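Local coordinates for protein acyl-coenzyme A oxidase 1 (Yarrowia lipolytica, PDB 5Y9D) that uses FAD and molecular oxygen to oxidise acyl-CoAs to (2E)-enoyl-CoAs, releasing hydrogen peroxide, in peroxisomal fatty acid beta-oxidation, at residues A[129-134]-A[160-165]; A[213-218]-A[240-245]; A[40-45]-A[637-642]. All coordinates share one frame; numbering follows the deposited sequence.

Contact 1: residues A[129-134]-A[160-165]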
# COMPACT_ATOMS: atom_id res chain seq x y z
N SER A 129 -15.81 12.23 -14.13
CA SER A 129 -15.68 11.11 -15.01
C SER A 129 -16.95 10.23 -15.03
O SER A 129 -17.38 9.82 -16.09
CB SER A 129 -14.44 10.33 -14.58
OG SER A 129 -14.25 9.20 -15.35
N ILE A 130 -17.59 10.01 -13.89
CA ILE A 130 -18.80 9.19 -13.86
C ILE A 130 -19.93 9.66 -14.80
O ILE A 130 -20.80 8.89 -15.20
CB ILE A 130 -19.36 9.00 -12.42
CG1 ILE A 130 -19.69 10.36 -11.78
CG2 ILE A 130 -18.39 8.17 -11.54
CD1 ILE A 130 -21.11 10.80 -12.01
N HIS A 131 -19.93 10.93 -15.15
CA HIS A 131 -20.95 11.44 -16.05
C HIS A 131 -20.46 11.42 -17.46
O HIS A 131 -21.06 10.83 -18.36
CB HIS A 131 -21.31 12.87 -15.70
CG HIS A 131 -21.97 13.59 -16.82
ND1 HIS A 131 -23.32 13.47 -17.06
CD2 HIS A 131 -21.48 14.41 -17.77
CE1 HIS A 131 -23.63 14.20 -18.11
NE2 HIS A 131 -22.53 14.79 -18.56
N ASN A 132 -19.34 12.09 -17.63
CA ASN A 132 -18.81 12.39 -18.94
C ASN A 132 -18.11 11.19 -19.56
O ASN A 132 -18.15 11.04 -20.75
CB ASN A 132 -17.94 13.63 -18.82
CG ASN A 132 -16.76 13.60 -19.71
OD1 ASN A 132 -15.67 13.26 -19.29
ND2 ASN A 132 -16.97 13.96 -20.95
N ASN A 133 -17.53 10.30 -18.75
CA ASN A 133 -16.96 9.01 -19.23
C ASN A 133 -17.99 7.87 -19.14
O ASN A 133 -18.43 7.35 -20.15
CB ASN A 133 -15.63 8.65 -18.47
CG ASN A 133 -15.12 7.21 -18.74
OD1 ASN A 133 -14.94 6.80 -19.89
ND2 ASN A 133 -14.82 6.47 -17.66
N LEU A 134 -18.42 7.51 -17.93
CA LEU A 134 -19.27 6.34 -17.75
C LEU A 134 -20.69 6.51 -18.22
O LEU A 134 -21.19 5.69 -18.96
CB LEU A 134 -19.26 5.91 -16.30
CG LEU A 134 -17.88 5.42 -15.84
CD1 LEU A 134 -17.90 5.05 -14.36
CD2 LEU A 134 -17.45 4.24 -16.67
N LYS A 160 -26.40 20.56 -18.35
CA LYS A 160 -27.33 21.59 -18.02
C LYS A 160 -28.62 20.97 -17.56
O LYS A 160 -29.32 20.33 -18.31
CB LYS A 160 -27.58 22.46 -19.25
CG LYS A 160 -26.32 23.04 -19.84
CD LYS A 160 -26.51 24.49 -20.23
CE LYS A 160 -25.24 25.10 -20.78
NZ LYS A 160 -25.06 26.54 -20.44
N GLN A 161 -28.92 21.18 -16.29
CA GLN A 161 -30.12 20.66 -15.68
C GLN A 161 -30.05 19.15 -15.66
O GLN A 161 -31.05 18.49 -15.55
CB GLN A 161 -31.34 21.12 -16.45
CG GLN A 161 -31.45 22.62 -16.57
CD GLN A 161 -32.87 23.12 -16.56
OE1 GLN A 161 -33.77 22.43 -16.13
NE2 GLN A 161 -33.06 24.32 -17.03
N PHE A 162 -28.86 18.62 -15.83
CA PHE A 162 -28.68 17.20 -15.99
C PHE A 162 -27.32 16.76 -15.47
O PHE A 162 -26.32 17.26 -15.92
CB PHE A 162 -28.78 16.90 -17.47
CG PHE A 162 -29.04 15.47 -17.78
CD1 PHE A 162 -28.05 14.53 -17.60
CD2 PHE A 162 -30.25 15.07 -18.27
CE1 PHE A 162 -28.28 13.22 -17.88
CE2 PHE A 162 -30.48 13.75 -18.57
CZ PHE A 162 -29.50 12.83 -18.37
N TYR A 163 -27.29 15.82 -14.54
CA TYR A 163 -26.05 15.17 -14.18
C TYR A 163 -26.20 13.67 -14.12
O TYR A 163 -27.07 13.18 -13.46
CB TYR A 163 -25.48 15.72 -12.87
CG TYR A 163 -23.99 15.62 -12.83
CD1 TYR A 163 -23.20 16.61 -13.36
CD2 TYR A 163 -23.37 14.51 -12.30
CE1 TYR A 163 -21.84 16.51 -13.35
CE2 TYR A 163 -22.00 14.41 -12.29
CZ TYR A 163 -21.25 15.41 -12.81
OH TYR A 163 -19.90 15.31 -12.81
N GLY A 164 -25.33 12.94 -14.78
CA GLY A 164 -25.52 11.54 -14.96
C GLY A 164 -24.66 10.75 -14.02
O GLY A 164 -23.70 11.28 -13.46
N CYS A 165 -24.99 9.48 -13.83
CA CYS A 165 -24.13 8.55 -13.10
C CYS A 165 -24.34 7.13 -13.64
O CYS A 165 -25.15 6.91 -14.54
CB CYS A 165 -24.40 8.60 -11.61
SG CYS A 165 -26.00 7.87 -11.15
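His-131 on helix 122-142 meets the loop 160-165 with both its ring and its CB. The polar part is one bent hydrogen bond. Gly-164 N donates to His-131 ND1 over 3.1 Å, with an N-H...N angle of 141°. The donor is tilted 25° out of the imidazole plane. Gly-164 has no side chain, so the ring can come right up to its backbone.

Aromatic contacts adjoin this bond. His-131 CB lies over one face of the Tyr-163 ring, offset toward its rim, in a CH-pi contact 4.1 Å from the ring centroid. The imidazole and phenol planes are inclined by only a modest angle, but the rings are displaced and share little overlap. CG of His-131 is anti to the backbone N (chi1 160°), which carries the imidazole past the phenol toward Gly-164. CD1 of Phe-162 comes to the edge of the imidazole, and the phenyl ring also stacks on His-216. Tyr-163 OH bonds to the backbone oxygen of Arg-127.

The apolar part belongs to Ile-130. Ile-130 CD1 reaches the edge of the Tyr-163 ring, 3.7 Å from Tyr-163 CE2. Ile-130 CD1 also lies 4.0 Å from Cys-165 CB. Ile-130 touches the bound FAD, so this packing borders the cofactor pocket.

All the touching residues are buried. The helix of the N-terminal domain is thereby joined to the loop that enters the beta domain beside the FAD. The Gly-164 N-H spends its hydrogen on ND1, which makes ND1 the acceptor nitrogen of the imidazole. This is consistent with a neutral His-131 protonated at NE2.

Contact 2: residues A[213-218]-A[240-245]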
# COMPACT_ATOMS: atom_id res chain seq x y z
N THR A 213 -25.41 14.39 -6.17
CA THR A 213 -25.33 15.26 -7.35
C THR A 213 -26.12 14.84 -8.61
O THR A 213 -26.70 15.68 -9.31
CB THR A 213 -23.85 15.63 -7.66
OG1 THR A 213 -23.65 15.93 -9.04
CG2 THR A 213 -22.94 14.57 -7.32
N SER A 214 -26.19 13.56 -8.88
CA SER A 214 -26.77 13.09 -10.11
C SER A 214 -28.26 13.18 -10.14
O SER A 214 -28.94 12.88 -9.12
CB SER A 214 -26.37 11.66 -10.36
OG SER A 214 -25.00 11.64 -10.67
N THR A 215 -28.77 13.60 -11.31
CA THR A 215 -30.21 13.63 -11.58
C THR A 215 -30.72 12.39 -12.30
O THR A 215 -31.85 11.99 -12.14
CB THR A 215 -30.55 14.79 -12.48
OG1 THR A 215 -29.80 14.62 -13.69
CG2 THR A 215 -30.18 16.08 -11.78
N HIS A 216 -29.86 11.81 -13.13
CA HIS A 216 -30.21 10.67 -13.94
C HIS A 216 -29.18 9.64 -13.67
O HIS A 216 -28.07 9.99 -13.25
CB HIS A 216 -30.21 11.05 -15.40
CG HIS A 216 -31.41 11.82 -15.80
ND1 HIS A 216 -31.60 13.15 -15.44
CD2 HIS A 216 -32.52 11.46 -16.49
CE1 HIS A 216 -32.76 13.57 -15.91
NE2 HIS A 216 -33.34 12.56 -16.54
N CYS A 217 -29.54 8.38 -13.89
CA CYS A 217 -28.56 7.29 -13.86
C CYS A 217 -28.73 6.39 -15.08
O CYS A 217 -29.79 6.39 -15.73
CB CYS A 217 -28.72 6.48 -12.57
SG CYS A 217 -29.72 4.97 -12.65
N VAL A 218 -27.67 5.66 -15.41
CA VAL A 218 -27.79 4.49 -16.26
C VAL A 218 -27.72 3.33 -15.34
O VAL A 218 -26.78 3.20 -14.59
CB VAL A 218 -26.64 4.37 -17.26
CG1 VAL A 218 -26.71 3.03 -17.98
CG2 VAL A 218 -26.71 5.48 -18.26
N ARG A 240 -33.75 12.11 -9.57
CA ARG A 240 -34.22 13.27 -8.82
C ARG A 240 -35.12 14.20 -9.66
O ARG A 240 -34.99 14.25 -10.90
CB ARG A 240 -33.04 14.10 -8.35
CG ARG A 240 -32.09 13.42 -7.40
CD ARG A 240 -30.96 14.37 -6.98
NE ARG A 240 -30.43 13.99 -5.69
CZ ARG A 240 -29.55 13.02 -5.50
NH1 ARG A 240 -29.05 12.34 -6.52
NH2 ARG A 240 -29.13 12.74 -4.26
N ASN A 241 -35.99 14.93 -8.97
CA ASN A 241 -36.71 16.05 -9.57
C ASN A 241 -35.68 17.17 -9.72
O ASN A 241 -35.07 17.58 -8.74
CB ASN A 241 -37.92 16.49 -8.73
CG ASN A 241 -38.89 15.35 -8.42
OD1 ASN A 241 -39.01 14.93 -7.26
ND2 ASN A 241 -39.53 14.80 -9.45
N VAL A 242 -35.48 17.62 -10.94
CA VAL A 242 -34.35 18.50 -11.27
C VAL A 242 -34.44 19.90 -10.67
O VAL A 242 -33.43 20.56 -10.45
CB VAL A 242 -34.20 18.63 -12.82
CG1 VAL A 242 -32.86 19.25 -13.17
CG2 VAL A 242 -34.31 17.25 -13.49
N HIS A 243 -35.65 20.36 -10.35
CA HIS A 243 -35.84 21.73 -9.96
C HIS A 243 -35.69 21.96 -8.47
O HIS A 243 -35.45 23.09 -8.05
CB HIS A 243 -37.18 22.27 -10.50
CG HIS A 243 -37.18 22.51 -11.98
ND1 HIS A 243 -36.73 23.68 -12.54
CD2 HIS A 243 -37.54 21.71 -13.02
CE1 HIS A 243 -36.85 23.62 -13.86
NE2 HIS A 243 -37.33 22.43 -14.17
N ASP A 244 -35.82 20.91 -7.67
CA ASP A 244 -35.51 20.97 -6.23
C ASP A 244 -34.53 19.87 -5.76
O ASP A 244 -34.21 19.77 -4.59
CB ASP A 244 -36.79 20.89 -5.41
CG ASP A 244 -37.68 19.69 -5.77
OD1 ASP A 244 -37.16 18.56 -5.98
OD2 ASP A 244 -38.91 19.87 -5.85
N HIS A 245 -34.09 19.03 -6.68
CA HIS A 245 -33.20 17.91 -6.37
C HIS A 245 -33.75 16.77 -5.49
O HIS A 245 -33.00 15.90 -5.05
CB HIS A 245 -31.92 18.47 -5.75
CG HIS A 245 -30.69 17.93 -6.38
ND1 HIS A 245 -29.69 17.33 -5.66
CD2 HIS A 245 -30.31 17.89 -7.67
CE1 HIS A 245 -28.73 16.96 -6.48
NE2 HIS A 245 -29.09 17.28 -7.71
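Arg-240 and His-245 reach from the loop after strand 228-238 to the backbone of 213-215, just before strand 216-225. These two antiparallel strands form a beta hairpin in the middle beta domain of the acyl-CoA dehydrogenase fold, and the contact lies at its open end. The chain of Arg-240 is extended from CG to NE and runs alongside Ser-214 O. Arg-240 NH1 donates a hydrogen bond to Ser-214 O, 2.7 Å away at the guanidinium edge, and the donor is in the carbonyl plane. NH1 also bonds to Ala-210 O, while Thr-213 N sits over one guanidinium face. His-245 turns a ring face to its own loop partner: Arg-240 CD lies 3.3 Å above the imidazole plane, over its centre. The ring edge points to Thr-213. Backbone pairing continues the hairpin with Arg-240 N to Thr-215 O, 3.2 Å. Thr-215 CG2 meets Val-242 CG1 at 4.4 Å in a light apolar touch. The second subunit covers this end: its Pro-682 O accepts from Arg-240 NH2, and its Tyr-687 ring meets His-245. His-245 NE2 donates to Thr-213 O over 3.3 Å; the acceptor lies near the imidazole plane, while NE2 stands 55° out of the Thr-213 carbonyl plane.

Contact 3: residues A[40-45]-A[637-642]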
# COMPACT_ATOMS: atom_id res chain seq x y z
N THR A 40 23.19 16.33 -17.09
CA THR A 40 22.34 15.87 -18.17
C THR A 40 23.04 16.01 -19.53
O THR A 40 23.55 17.07 -19.85
CB THR A 40 21.00 16.62 -18.13
OG1 THR A 40 20.36 16.33 -16.89
CG2 THR A 40 20.05 16.18 -19.26
N GLN A 41 23.05 14.93 -20.31
CA GLN A 41 23.82 14.83 -21.56
C GLN A 41 23.01 15.19 -22.79
O GLN A 41 23.58 15.36 -23.86
CB GLN A 41 24.32 13.40 -21.74
CG GLN A 41 25.83 13.26 -21.91
CD GLN A 41 26.53 13.11 -20.58
OE1 GLN A 41 26.23 13.84 -19.63
NE2 GLN A 41 27.47 12.16 -20.48
N PHE A 42 21.69 15.28 -22.62
CA PHE A 42 20.72 15.44 -23.72
C PHE A 42 19.79 16.66 -23.49
O PHE A 42 19.73 17.22 -22.41
CB PHE A 42 19.90 14.13 -23.88
CG PHE A 42 19.22 13.67 -22.61
CD1 PHE A 42 18.01 14.21 -22.21
CD2 PHE A 42 19.79 12.71 -21.81
CE1 PHE A 42 17.40 13.81 -21.04
CE2 PHE A 42 19.18 12.29 -20.65
CZ PHE A 42 17.99 12.86 -20.25
N THR A 43 19.08 17.07 -24.51
CA THR A 43 18.04 18.09 -24.38
C THR A 43 16.76 17.47 -23.81
O THR A 43 16.13 16.61 -24.45
CB THR A 43 17.72 18.70 -25.74
OG1 THR A 43 18.92 19.30 -26.27
CG2 THR A 43 16.59 19.75 -25.63
N VAL A 44 16.37 17.91 -22.61
CA VAL A 44 15.25 17.31 -21.89
C VAL A 44 14.01 17.17 -22.76
O VAL A 44 13.36 16.16 -22.75
CB VAL A 44 14.87 18.11 -20.62
CG1 VAL A 44 13.54 17.65 -20.06
CG2 VAL A 44 15.95 17.98 -19.56
N ARG A 45 13.70 18.20 -23.53
CA ARG A 45 12.48 18.20 -24.32
C ARG A 45 12.49 17.15 -25.41
O ARG A 45 11.42 16.79 -25.90
CB ARG A 45 12.25 19.57 -24.91
CG ARG A 45 10.83 19.80 -25.36
CD ARG A 45 10.73 21.13 -26.07
NE ARG A 45 9.36 21.44 -26.49
CZ ARG A 45 8.38 21.86 -25.68
NH1 ARG A 45 8.56 21.98 -24.36
NH2 ARG A 45 7.21 22.15 -26.19
N ARG A 637 21.53 6.30 -13.12
CA ARG A 637 21.66 7.24 -12.03
C ARG A 637 22.35 8.53 -12.45
O ARG A 637 21.97 9.60 -11.97
CB ARG A 637 22.36 6.61 -10.80
CG ARG A 637 22.62 7.56 -9.62
CD ARG A 637 24.03 8.11 -9.76
NE ARG A 637 24.46 9.14 -8.81
CZ ARG A 637 24.11 10.43 -8.84
NH1 ARG A 637 24.64 11.26 -7.94
NH2 ARG A 637 23.23 10.89 -9.74
N ASP A 638 23.32 8.46 -13.34
CA ASP A 638 24.03 9.68 -13.73
C ASP A 638 23.08 10.71 -14.34
O ASP A 638 23.34 11.91 -14.23
CB ASP A 638 25.21 9.38 -14.70
CG ASP A 638 26.10 10.64 -14.96
OD1 ASP A 638 26.64 11.23 -14.00
OD2 ASP A 638 26.28 11.03 -16.13
N GLN A 639 22.00 10.25 -14.98
CA GLN A 639 21.06 11.10 -15.71
C GLN A 639 19.65 11.22 -15.07
O GLN A 639 18.72 11.67 -15.75
CB GLN A 639 20.88 10.58 -17.15
CG GLN A 639 22.12 10.51 -18.04
CD GLN A 639 22.63 11.89 -18.45
OE1 GLN A 639 22.02 12.59 -19.29
NE2 GLN A 639 23.77 12.28 -17.87
N VAL A 640 19.46 10.84 -13.81
CA VAL A 640 18.12 10.77 -13.25
C VAL A 640 17.34 12.06 -13.36
O VAL A 640 16.10 12.01 -13.57
CB VAL A 640 18.05 10.40 -11.77
CG1 VAL A 640 18.01 8.90 -11.63
CG2 VAL A 640 19.17 11.03 -10.94
N ILE A 641 18.03 13.17 -13.16
CA ILE A 641 17.43 14.48 -13.22
C ILE A 641 16.93 14.78 -14.61
O ILE A 641 15.89 15.38 -14.77
CB ILE A 641 18.38 15.57 -12.71
CG1 ILE A 641 18.73 15.32 -11.25
CG2 ILE A 641 17.74 16.93 -12.81
CD1 ILE A 641 17.52 15.10 -10.38
N GLY A 642 17.67 14.38 -15.63
CA GLY A 642 17.19 14.55 -16.98
C GLY A 642 15.94 13.77 -17.32
O GLY A 642 15.03 14.33 -17.86
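Gln-639 and Gly-642 meet Thr-40, Gln-41 and Phe-42 in the tight part of the contact. Gln-639 occupies the N-cap position of helix 640-646. Its side chain bends at chi2 (-70°) and brings Gln-639 OE1 to Gln-41 N, 2.8 Å away. The bond is fairly straight, at 161°, and the donor lies on a lone pair in the carbonyl plane. Phe-42 CE2 lies 3.2 Å from Gln-639 OE1; the two side chains approach from opposite directions. Phe-42 sets its ring edge against Gly-642, with Phe-42 CZ 3.7 Å from Gly-642 C. Thr-40 CG2 sits over the centre of one phenyl face, 3.9 Å above its plane. Gly-642 has no side chain, which lets both groups lie against the first turn of the helix.

The margins are looser. At one, exposed Gln-41 crosses Gln-639 at about a right angle. Gln-639 NE2 makes a hydrogen bond to Lys-39 O and a weak one to Asp-638 OD2. At another, Val-44 CG2 only skirts the glycine, 4.1 Å from Gly-642 O.

The contact joins the link between helices 28-38 and 44-52 to the break between helices 619-637 and 640-646. Ile-641 packs on helix 28-38, Val-640 on helix 355-391, and the Phe-42 ring meets His-591 of helix 589-606.

How the contacts relate
Contact 3 joins segments 592 residues apart, one near the N-terminus and the other in the C-terminal region. Contacts 1 and 2 are nested in the long loop it closes. Contact 1 closes before contact 2 opens. Their centres lie 11 Å apart and they touch: Tyr-163 O meets Thr-215 N, and Cys-165 O meets Val-218 N, as probable hydrogen bonds. Strand 166-167 follows segment 160-165 and strand 216-225 begins within segment 213-218; they pair in parallel in one mixed sheet. Together the two contacts run from helix 122-142 by the FAD into the beta domain, and both touch the second subunit. The centre of contact 3 lies about 42 Å from that of contact 1 and about 52 Å from that of contact 2, among helices away from the annotated sites.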